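Local coordinates for penicillin-binding protein 1A (Mycobacterium tuberculosis, PDB 5CXW), which builds cross-linked peptidoglycan for the mycobacterial cell wall, the piece in this crystal being its penicillin-sensitive transpeptidase part, caught with penicillin V, at residues 145-150 / 268-273; 220-225 / 309-314; 287-292 / 362-367. All coordinates share one frame; numbering follows the deposited sequence. Where two conformers were deposited one is given.

Contact 1 (145-150 / 268-273); sequences EALKMS and AAMEPI. With 35P ((2R,4S)-5,5-dimethyl-2-{(1R)-2-oxo-1-[(phenoxyacetyl)amino]ethyl}-1,3-thiazolidine-4-carboxylic acid), chain C.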
loop_
_atom_site.group_PDB
_atom_site.type_symbol
_atom_site.label_atom_id
_atom_site.label_comp_id
_atom_site.label_asym_id
_atom_site.label_seq_id
_atom_site.Cartn_x
_atom_site.Cartn_y
_atom_site.Cartn_z
ATOM N N GLU A 145 -19.395 1.418 -2.678
ATOM C CA GLU A 145 -19.712 0.130 -3.279
ATOM C C GLU A 145 -18.778 -0.144 -4.455
ATOM O O GLU A 145 -18.280 -1.252 -4.607
ATOM C CB GLU A 145 -21.183 0.088 -3.671
ATOM C CG GLU A 145 -21.647 -1.178 -4.381
ATOM C CD GLU A 145 -21.987 -2.343 -3.484
ATOM O OE1 GLU A 145 -22.332 -3.406 -4.044
ATOM O OE2 GLU A 145 -21.945 -2.192 -2.253
ATOM N N ALA A 146 -18.509 0.877 -5.284
ATOM C CA ALA A 146 -17.608 0.687 -6.425
ATOM C C ALA A 146 -16.173 0.430 -5.971
ATOM O O ALA A 146 -15.460 -0.215 -6.692
ATOM C CB ALA A 146 -17.667 1.884 -7.377
ATOM N N LEU A 147 -15.786 0.899 -4.789
ATOM C CA LEU A 147 -14.433 0.612 -4.305
ATOM C C LEU A 147 -14.350 -0.880 -3.915
ATOM O O LEU A 147 -13.390 -1.591 -4.265
ATOM C CB LEU A 147 -14.041 1.464 -3.106
ATOM C CG LEU A 147 -12.584 1.299 -2.634
ATOM C CD1 LEU A 147 -11.553 1.931 -3.616
ATOM C CD2 LEU A 147 -12.451 1.916 -1.266
ATOM N N LYS A 148 -15.347 -1.316 -3.157
ATOM C CA LYS A 148 -15.409 -2.736 -2.716
ATOM C C LYS A 148 -15.403 -3.655 -3.937
ATOM O O LYS A 148 -14.654 -4.630 -3.989
ATOM C CB LYS A 148 -16.625 -2.944 -1.819
ATOM C CG LYS A 148 -16.794 -4.384 -1.350
ATOM C CD LYS A 148 -18.017 -4.552 -0.452
ATOM C CE LYS A 148 -19.345 -4.322 -1.125
ATOM N NZ LYS A 148 -20.440 -4.243 -0.076
ATOM N N MET A 149 -16.254 -3.370 -4.922
ATOM C CA MET A 149 -16.339 -4.234 -6.111
ATOM C C MET A 149 -15.184 -4.010 -7.081
ATOM O O MET A 149 -14.998 -4.776 -8.042
ATOM C CB MET A 149 -17.668 -3.995 -6.835
ATOM C CG MET A 149 -18.849 -4.472 -6.042
ATOM S SD MET A 149 -20.399 -4.026 -6.901
ATOM C CE MET A 149 -20.235 -5.109 -8.299
ATOM N N SER A 150 -14.427 -2.961 -6.816
ATOM C CA SER A 150 -13.270 -2.529 -7.587
ATOM C C SER A 150 -13.609 -2.295 -9.053
ATOM O O SER A 150 -13.067 -2.921 -9.954
ATOM C CB SER A 150 -12.083 -3.455 -7.388
ATOM O OG SER A 150 -10.905 -2.676 -7.622
ATOM N N ALA A 268 -13.936 3.712 6.367
ATOM C CA ALA A 268 -15.250 3.129 6.415
ATOM C C ALA A 268 -15.514 2.365 5.082
ATOM O O ALA A 268 -16.101 1.283 5.109
ATOM C CB ALA A 268 -16.314 4.169 6.696
ATOM N N ALA A 269 -15.191 2.971 3.967
ATOM C CA ALA A 269 -15.359 2.278 2.662
ATOM C C ALA A 269 -14.572 1.013 2.499
ATOM O O ALA A 269 -15.035 0.063 1.815
ATOM C CB ALA A 269 -15.050 3.244 1.524
ATOM N N MET A 270 -13.389 0.971 3.134
ATOM C CA MET A 270 -12.437 -0.143 3.029
ATOM C C MET A 270 -12.719 -1.259 4.027
ATOM O O MET A 270 -12.205 -2.364 3.863
ATOM C CB MET A 270 -11.003 0.341 3.211
ATOM C CG MET A 270 -10.619 1.215 2.062
ATOM S SD MET A 270 -9.045 2.050 2.343
ATOM C CE MET A 270 -7.942 0.616 2.271
ATOM N N GLU A 271 -13.502 -0.966 5.054
ATOM C CA GLU A 271 -13.740 -1.980 6.139
ATOM C C GLU A 271 -14.225 -3.320 5.645
ATOM O O GLU A 271 -13.741 -4.334 6.119
ATOM C CB GLU A 271 -14.665 -1.455 7.210
ATOM C CG GLU A 271 -13.978 -0.586 8.240
ATOM C CD GLU A 271 -14.934 -0.139 9.341
ATOM O OE1 GLU A 271 -15.607 0.865 9.152
ATOM O OE2 GLU A 271 -15.030 -0.784 10.381
ATOM N N PRO A 272 -15.170 -3.348 4.672
ATOM C CA PRO A 272 -15.711 -4.665 4.285
ATOM C C PRO A 272 -14.776 -5.446 3.337
ATOM O O PRO A 272 -15.141 -6.525 2.850
ATOM C CB PRO A 272 -16.993 -4.324 3.532
ATOM C CG PRO A 272 -16.915 -2.893 3.184
ATOM C CD PRO A 272 -15.989 -2.218 4.170
ATOM N N ILE A 273 -13.694 -4.788 2.864
ATOM C CA ILE A 273 -12.951 -5.356 1.707
ATOM C C ILE A 273 -12.099 -6.575 2.037
ATOM O O ILE A 273 -12.026 -7.445 1.217
ATOM C CB ILE A 273 -12.178 -4.241 0.929
ATOM C CG1 ILE A 273 -13.194 -3.204 0.465
ATOM C CG2 ILE A 273 -11.315 -4.801 -0.195
ATOM C CD1 ILE A 273 -12.589 -2.027 -0.313
HETATM C C24 35P C . -7.566 -6.668 -17.542
HETATM C C23 35P C . -7.114 -7.626 -18.444
HETATM C C22 35P C . -6.303 -8.653 -18.014
HETATM C C21 35P C . -5.932 -8.762 -16.683
HETATM C C20 35P C . -6.371 -7.829 -15.769
HETATM C C19 35P C . -7.210 -6.773 -16.200
HETATM O O1 35P C . -7.700 -5.817 -15.345
HETATM C C2 35P C . -7.578 -6.026 -13.942
HETATM C C3 35P C . -8.436 -5.020 -13.225
HETATM O O18 35P C . -9.421 -4.550 -13.779
HETATM N N4 35P C . -8.038 -4.743 -11.993
HETATM C C5 35P C . -8.790 -3.839 -11.135
HETATM C C6 35P C . -7.848 -3.295 -10.141
HETATM O O17 35P C . -6.756 -3.810 -9.825
HETATM C C8 35P C . -9.992 -4.525 -10.349
HETATM N N7 35P C . -9.376 -4.794 -9.082
HETATM S S11 35P C . -10.598 -6.033 -10.884
HETATM C C10 35P C . -10.010 -7.025 -9.594
HETATM C C12 35P C . -9.406 -8.319 -10.139
HETATM C C15 35P C . -11.071 -7.422 -8.602
HETATM C C9 35P C . -8.917 -6.158 -8.958
HETATM C C13 35P C . -8.498 -6.408 -7.543
HETATM O O14 35P C . -9.038 -5.676 -6.657
HETATM O O16 35P C . -7.620 -7.276 -7.351
#

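Contact 2 (220-225 / 309-314); sequences TLAASG and VGYTPS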
loop_
_atom_site.group_PDB
_atom_site.type_symbol
_atom_site.label_atom_id
_atom_site.label_comp_id
_atom_site.label_asym_id
_atom_site.label_seq_id
_atom_site.Cartn_x
_atom_site.Cartn_y
_atom_site.Cartn_z
ATOM N N THR A 220 -1.054 6.516 6.839
ATOM C CA THR A 220 -1.584 7.841 7.035
ATOM C C THR A 220 -3.107 7.783 7.178
ATOM O O THR A 220 -3.706 8.487 8.024
ATOM C CB THR A 220 -1.146 8.751 5.863
ATOM O OG1 THR A 220 0.282 8.854 5.866
ATOM C CG2 THR A 220 -1.746 10.135 5.930
ATOM N N LEU A 221 -3.735 6.949 6.345
ATOM C CA LEU A 221 -5.169 6.713 6.478
ATOM C C LEU A 221 -5.524 6.112 7.849
ATOM O O LEU A 221 -6.474 6.581 8.511
ATOM C CB LEU A 221 -5.702 5.870 5.332
ATOM C CG LEU A 221 -5.612 6.472 3.937
ATOM C CD1 LEU A 221 -5.948 5.401 2.914
ATOM C CD2 LEU A 221 -6.537 7.664 3.824
ATOM N N ALA A 222 -4.740 5.119 8.253
ATOM C CA ALA A 222 -4.945 4.394 9.532
ATOM C C ALA A 222 -4.828 5.338 10.722
ATOM O O ALA A 222 -5.493 5.158 11.754
ATOM C CB ALA A 222 -3.949 3.257 9.656
ATOM N N ALA A 223 -3.997 6.367 10.538
ATOM C CA ALA A 223 -3.778 7.415 11.601
ATOM C C ALA A 223 -4.714 8.625 11.461
ATOM O O ALA A 223 -4.396 9.725 11.959
ATOM C CB ALA A 223 -2.337 7.833 11.589
ATOM N N SER A 224 -5.848 8.448 10.756
ATOM C CA SER A 224 -6.840 9.524 10.627
ATOM C C SER A 224 -6.237 10.735 9.935
ATOM O O SER A 224 -6.564 11.854 10.277
ATOM C CB SER A 224 -7.478 9.871 11.972
ATOM O OG SER A 224 -8.372 8.811 12.366
ATOM N N GLY A 225 -5.324 10.476 8.974
ATOM C CA GLY A 225 -4.794 11.513 8.090
ATOM C C GLY A 225 -3.469 12.087 8.502
ATOM O O GLY A 225 -2.968 12.984 7.823
ATOM N N VAL A 309 -3.238 -4.419 0.267
ATOM C CA VAL A 309 -2.778 -3.409 1.211
ATOM C C VAL A 309 -3.869 -3.109 2.217
ATOM O O VAL A 309 -4.996 -2.890 1.868
ATOM C CB VAL A 309 -2.337 -2.127 0.477
ATOM C CG1 VAL A 309 -1.586 -1.206 1.427
ATOM C CG2 VAL A 309 -1.499 -2.430 -0.708
ATOM N N GLY A 310 -3.571 -3.188 3.510
ATOM C CA GLY A 310 -4.594 -2.886 4.477
ATOM C C GLY A 310 -4.039 -2.764 5.878
ATOM O O GLY A 310 -2.879 -3.118 6.149
ATOM N N TYR A 311 -4.890 -2.237 6.741
ATOM C CA TYR A 311 -4.492 -1.767 8.057
ATOM C C TYR A 311 -5.507 -1.940 9.154
ATOM O O TYR A 311 -6.702 -2.133 8.910
ATOM C CB TYR A 311 -4.112 -0.262 7.948
ATOM C CG TYR A 311 -5.192 0.681 7.463
ATOM C CD1 TYR A 311 -6.151 1.260 8.311
ATOM C CD2 TYR A 311 -5.261 1.014 6.102
ATOM C CE1 TYR A 311 -7.112 2.170 7.809
ATOM C CE2 TYR A 311 -6.201 1.883 5.635
ATOM C CZ TYR A 311 -7.110 2.480 6.480
ATOM O OH TYR A 311 -8.023 3.375 5.947
ATOM N N THR A 312 -4.990 -1.854 10.406
ATOM C CA THR A 312 -5.724 -1.520 11.571
ATOM C C THR A 312 -5.162 -0.192 12.049
ATOM O O THR A 312 -4.213 0.304 11.489
ATOM C CB THR A 312 -5.551 -2.602 12.648
ATOM O OG1 THR A 312 -4.263 -2.469 13.226
ATOM C CG2 THR A 312 -5.762 -3.932 12.086
ATOM N N PRO A 313 -5.715 0.395 13.106
ATOM C CA PRO A 313 -5.116 1.662 13.559
ATOM C C PRO A 313 -3.653 1.542 14.031
ATOM O O PRO A 313 -2.938 2.557 14.134
ATOM C CB PRO A 313 -6.050 2.077 14.716
ATOM C CG PRO A 313 -7.356 1.400 14.374
ATOM C CD PRO A 313 -6.982 0.093 13.796
ATOM N N SER A 314 -3.193 0.326 14.303
ATOM C CA SER A 314 -1.870 0.074 14.869
ATOM C C SER A 314 -0.873 -0.586 13.897
ATOM O O SER A 314 0.268 -0.750 14.255
ATOM C CB SER A 314 -2.022 -0.731 16.152
ATOM O OG SER A 314 -2.640 0.082 17.162
HETATM O O HOH W 1 -3.766 5.122 14.282
#

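Contact 3 (287-292 / 362-367); sequences DSAAKT and ETFPKP. With 35P ((2R,4S)-5,5-dimethyl-2-{(1R)-2-oxo-1-[(phenoxyacetyl)amino]ethyl}-1,3-thiazolidine-4-carboxylic acid), chain C.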
loop_
_atom_site.group_PDB
_atom_site.type_symbol
_atom_site.label_atom_id
_atom_site.label_comp_id
_atom_site.label_asym_id
_atom_site.label_seq_id
_atom_site.Cartn_x
_atom_site.Cartn_y
_atom_site.Cartn_z
ATOM N N ASP A 287 -11.289 -6.117 13.176
ATOM C CA ASP A 287 -11.649 -5.273 12.027
ATOM C C ASP A 287 -10.388 -4.845 11.265
ATOM O O ASP A 287 -9.295 -4.707 11.822
ATOM C CB ASP A 287 -12.392 -3.983 12.443
ATOM C CG ASP A 287 -13.752 -4.236 13.077
ATOM O OD1 ASP A 287 -14.211 -5.391 12.989
ATOM O OD2 ASP A 287 -14.340 -3.297 13.719
ATOM N N SER A 288 -10.569 -4.547 9.986
ATOM C CA SER A 288 -9.474 -4.044 9.188
ATOM C C SER A 288 -10.044 -3.201 8.048
ATOM O O SER A 288 -11.235 -3.197 7.839
ATOM C CB SER A 288 -8.669 -5.205 8.555
ATOM O OG SER A 288 -9.456 -5.954 7.657
ATOM N N ALA A 289 -9.154 -2.514 7.331
ATOM C CA ALA A 289 -9.507 -1.711 6.182
ATOM C C ALA A 289 -8.507 -2.075 5.120
ATOM O O ALA A 289 -7.288 -1.964 5.363
ATOM C CB ALA A 289 -9.400 -0.219 6.564
ATOM N N ALA A 290 -8.938 -2.508 3.939
ATOM C CA ALA A 290 -8.035 -3.060 2.956
ATOM C C ALA A 290 -8.448 -2.797 1.535
ATOM O O ALA A 290 -9.636 -2.423 1.269
ATOM C CB ALA A 290 -7.901 -4.571 3.216
ATOM N N LYS A 291 -7.522 -3.000 0.613
ATOM C CA LYS A 291 -7.828 -2.878 -0.813
ATOM C C LYS A 291 -6.878 -3.783 -1.600
ATOM O O LYS A 291 -5.688 -3.723 -1.416
ATOM C CB LYS A 291 -7.739 -1.429 -1.303
ATOM C CG LYS A 291 -8.160 -1.280 -2.770
ATOM C CD LYS A 291 -9.674 -1.439 -2.989
ATOM C CE LYS A 291 -10.028 -1.485 -4.485
ATOM N NZ LYS A 291 -9.713 -2.786 -5.087
ATOM N N THR A 292 -7.462 -4.578 -2.486
ATOM C CA THR A 292 -6.714 -5.426 -3.381
ATOM C C THR A 292 -6.364 -4.677 -4.674
ATOM O O THR A 292 -7.015 -3.668 -5.056
ATOM C CB THR A 292 -7.533 -6.642 -3.806
ATOM O OG1 THR A 292 -8.809 -6.204 -4.265
ATOM C CG2 THR A 292 -7.642 -7.666 -2.643
ATOM N N GLU A 362 -8.910 -3.440 17.935
ATOM C CA GLU A 362 -9.310 -2.038 17.845
ATOM C C GLU A 362 -10.453 -1.807 16.863
ATOM O O GLU A 362 -10.622 -2.541 15.901
ATOM C CB GLU A 362 -8.149 -1.200 17.375
ATOM C CG GLU A 362 -7.021 -1.195 18.347
ATOM C CD GLU A 362 -5.889 -0.305 17.895
ATOM O OE1 GLU A 362 -5.153 -0.659 16.958
ATOM O OE2 GLU A 362 -5.750 0.790 18.498
ATOM N N THR A 363 -11.248 -0.781 17.133
ATOM C CA THR A 363 -12.322 -0.376 16.212
ATOM C C THR A 363 -11.895 0.932 15.589
ATOM O O THR A 363 -11.069 1.677 16.142
ATOM C CB THR A 363 -13.652 -0.195 16.923
ATOM O OG1 THR A 363 -13.453 0.654 18.022
ATOM C CG2 THR A 363 -14.096 -1.515 17.520
ATOM N N PHE A 364 -12.422 1.176 14.403
ATOM C CA PHE A 364 -12.054 2.394 13.695
ATOM C C PHE A 364 -12.871 3.605 14.156
ATOM O O PHE A 364 -13.992 3.463 14.650
ATOM C CB PHE A 364 -12.243 2.135 12.199
ATOM C CG PHE A 364 -11.248 1.204 11.631
ATOM C CD1 PHE A 364 -9.954 1.598 11.521
ATOM C CD2 PHE A 364 -11.627 -0.022 11.132
ATOM C CE1 PHE A 364 -8.984 0.754 10.945
ATOM C CE2 PHE A 364 -10.685 -0.888 10.565
ATOM C CZ PHE A 364 -9.358 -0.475 10.423
ATOM N N PRO A 365 -12.314 4.810 13.972
ATOM C CA PRO A 365 -13.037 6.006 14.399
ATOM C C PRO A 365 -14.315 6.192 13.616
ATOM O O PRO A 365 -14.360 5.953 12.432
ATOM C CB PRO A 365 -12.024 7.154 14.149
ATOM C CG PRO A 365 -10.751 6.512 13.846
ATOM C CD PRO A 365 -10.972 5.109 13.442
ATOM N N LYS A 366 -15.380 6.591 14.291
ATOM C CA LYS A 366 -16.641 6.812 13.633
ATOM C C LYS A 366 -16.491 7.968 12.636
ATOM O O LYS A 366 -16.026 9.056 12.984
ATOM C CB LYS A 366 -17.694 7.194 14.656
ATOM C CG LYS A 366 -19.062 7.372 14.071
ATOM C CD LYS A 366 -20.091 7.547 15.205
ATOM C CE LYS A 366 -21.459 7.053 14.742
ATOM N NZ LYS A 366 -22.183 8.182 14.128
ATOM N N PRO A 367 -16.893 7.743 11.395
ATOM C CA PRO A 367 -16.726 8.875 10.450
ATOM C C PRO A 367 -17.791 9.929 10.621
ATOM O O PRO A 367 -18.893 9.636 11.074
ATOM C CB PRO A 367 -16.940 8.231 9.073
ATOM C CG PRO A 367 -17.636 6.933 9.333
ATOM C CD PRO A 367 -17.301 6.494 10.734
HETATM C C24 35P C . -7.566 -6.668 -17.542
HETATM C C23 35P C . -7.114 -7.626 -18.444
HETATM C C22 35P C . -6.303 -8.653 -18.014
HETATM C C21 35P C . -5.932 -8.762 -16.683
HETATM C C20 35P C . -6.371 -7.829 -15.769
HETATM C C19 35P C . -7.210 -6.773 -16.200
HETATM O O1 35P C . -7.700 -5.817 -15.345
HETATM C C2 35P C . -7.578 -6.026 -13.942
HETATM C C3 35P C . -8.436 -5.020 -13.225
HETATM O O18 35P C . -9.421 -4.550 -13.779
HETATM N N4 35P C . -8.038 -4.743 -11.993
HETATM C C5 35P C . -8.790 -3.839 -11.135
HETATM C C6 35P C . -7.848 -3.295 -10.141
HETATM O O17 35P C . -6.756 -3.810 -9.825
HETATM C C8 35P C . -9.992 -4.525 -10.349
HETATM N N7 35P C . -9.376 -4.794 -9.082
HETATM S S11 35P C . -10.598 -6.033 -10.884
HETATM C C10 35P C . -10.010 -7.025 -9.594
HETATM C C12 35P C . -9.406 -8.319 -10.139
HETATM C C15 35P C . -11.071 -7.422 -8.602
HETATM C C9 35P C . -8.917 -6.158 -8.958
HETATM C C13 35P C . -8.498 -6.408 -7.543
HETATM O O14 35P C . -9.038 -5.676 -6.657
HETATM O O16 35P C . -7.620 -7.276 -7.351
HETATM O O HOH W 2 -8.533 -3.203 14.015
HETATM O O HOH W 3 -11.713 -5.025 15.740
HETATM O O HOH W 4 -14.199 -0.670 13.296
#

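Contact 1 (145-150 / 268-273)
L147 and K148, near the end of helix 143-149, meet the end of helix 260-270 and the turn after it mainly through carbon-to-carbon packing. L147 reaches across with one methyl: CD2 lies 3.9 Å from CG of M270 and close to CB of A269, while the branch carbon CG faces CD1 of I273. With CG of L147 swung opposite its backbone N (chi1 -175°), the isobutyl group leans over the last turn of the other helix and stands roughly perpendicular to the I273 chain. The extended I273 side chain runs in against the helix backbone, its CD1 ending 3.8 Å from CA of K148 and its CG1 packing against CB of the same lysine. Farther along the lysine, CD meets the CB-CG side of the P272 ring, 4.1 Å from CB, the two side chains crossing at about a right angle. A bend at chi3 (66°) turns the lysine chain back along its own helix, where NZ makes a weak, salt-bridged bond to OE2 of E145 at 3.3 Å.

Two residues on, the helix stops in a Schellman motif. S150, at positive phi, is its C-prime residue, and the weak bond from S150 N to L147 O belongs to it. That turn delivers S150 to the ligand: OG accepts from N7 of the opened penicillin at 3.0 Å, and it is also hydrogen-bonded to the amines of K100 and K291. As in the SxN motif of penicillin-binding proteins, this serine probably belongs to the catalytic apparatus around S97.

Farther out, L147 also packs on K100 and L104 of helix 100-109 and on Y155 of helix 152-161, while M270 touches V101 and pairs through its backbone with A290 on strand 289-296.

Contact 2 (220-225 / 309-314)
A222 sets its methyl against the Y311 ring, CB lying only 3.3 Å from CD1, a tight approach for two carbons. The helix backbone follows the methyl over this side of the ring: A222 N sits 3.8 Å above the ring plane, displaced toward the rim, and CA comes close to CD1 and CE1. L221 meets the phenol end instead. Its CB is 3.5 Å from OH of Y311 and also near CZ, approaching obliquely, while CD1 makes a looser contact with the same oxygen. One aromatic side chain therefore spans two consecutive helical residues, with its CD1 side against A222 and its hydroxyl end against L221.

What tips the ring this way is its first torsion: at chi1 60° CG sits between the backbone N and the carbonyl carbon, and the ring lies alongside the last turn of helix 211-222. Beyond the ring, CB of A222 also abuts the carbonyl oxygen of T312. T312 itself opens an ST turn, in which its OG1 accepts from N of S314 at 3.2 Å (154° at the hydrogen). The helix stops alongside it in a Schellman motif, with S224 at positive phi and G225 N bonded to T220 O.

Direct contact across this interface is apolar packing and van der Waals contact, and the polar link is a water. It donates to both A222 O, at 3.1 Å, and P313 O, at 2.7 Å, so the two chain turns are joined through their carbonyls. The phenol finds its polar partner elsewhere, in OG1 of T267 on helix 260-270. Y311 thus fastens three elements with one side chain: its backbone belongs to the central sheet, its ring packs on helix 211-222, and its buried hydroxyl is satisfied by the third.

Contact 3 (287-292 / 362-367)
The F364 ring comes at the backbone of S288 edge-on: CA of S288 lies in the ring plane, and C of S288 is 3.5 Å from CE2 of F364. Neighbours along the chain arrive at a slant, D287 through CB and A289 through its N, while the A289 methyl stands 3.9 Å from CZ. The ring, with CG opposite its own carbonyl carbon (chi1 -71°), thus pushes its CE2-CZ end toward the start of strand 289-296. P313, E271 and T267 touch the same phenylalanine.

Where D287 faces the loop, water takes over. One molecule donates to D287 O and E362 O, and a second accepts from D287 N at 2.8 Å while donating to that same E362 carbonyl, which is thereby gripped twice. A third donates to OD2 of D287, at 2.7 Å, and accepts from F364 N. The D287 carboxylate and both backbones are therefore joined through solvent, with CB of D287 filling in against CE2 of F364.

Along the strand the same segment runs inward to the ligand. OG1 of T292 is hydrogen-bonded to O14 of the penicillin carboxylate, at a modelled 2.5 Å so short that the exact length is doubtful, and NZ of K291 is 3.4 Å from that oxygen. Bends at chi2 and chi4 curl the lysine back so that NZ also donates to T292 O, 2.8 Å away. K291 and T292 begin what fits the KTG motif on the edge strand of the transpeptidase sheet, the element that receives the β-lactam carboxylate in penicillin-binding proteins.

Strand 289-296 ties the three contacts together. Its start pairs with the strand of contact 2, Y311 N lying 2.8 Å from A289 O, and its other side meets contact 1, where M270 O and A290 N are 3.3 Å apart. Contacts 1 and 3 converge on the penicillin: S150 OG and K291 NZ, 2.8 Å from each other, border it from the helix and strand sides. Contact 2 lies away from the ligand but touches the loop of contact 3, S314 OG lying 2.6 Å from E362 OE1 and CD of P313 3.5 Å from CE1 of F364. M270 SD, 4.0 Å from Y311 OH, brings contacts 1 and 2 together, although their centres are about 15 Å apart.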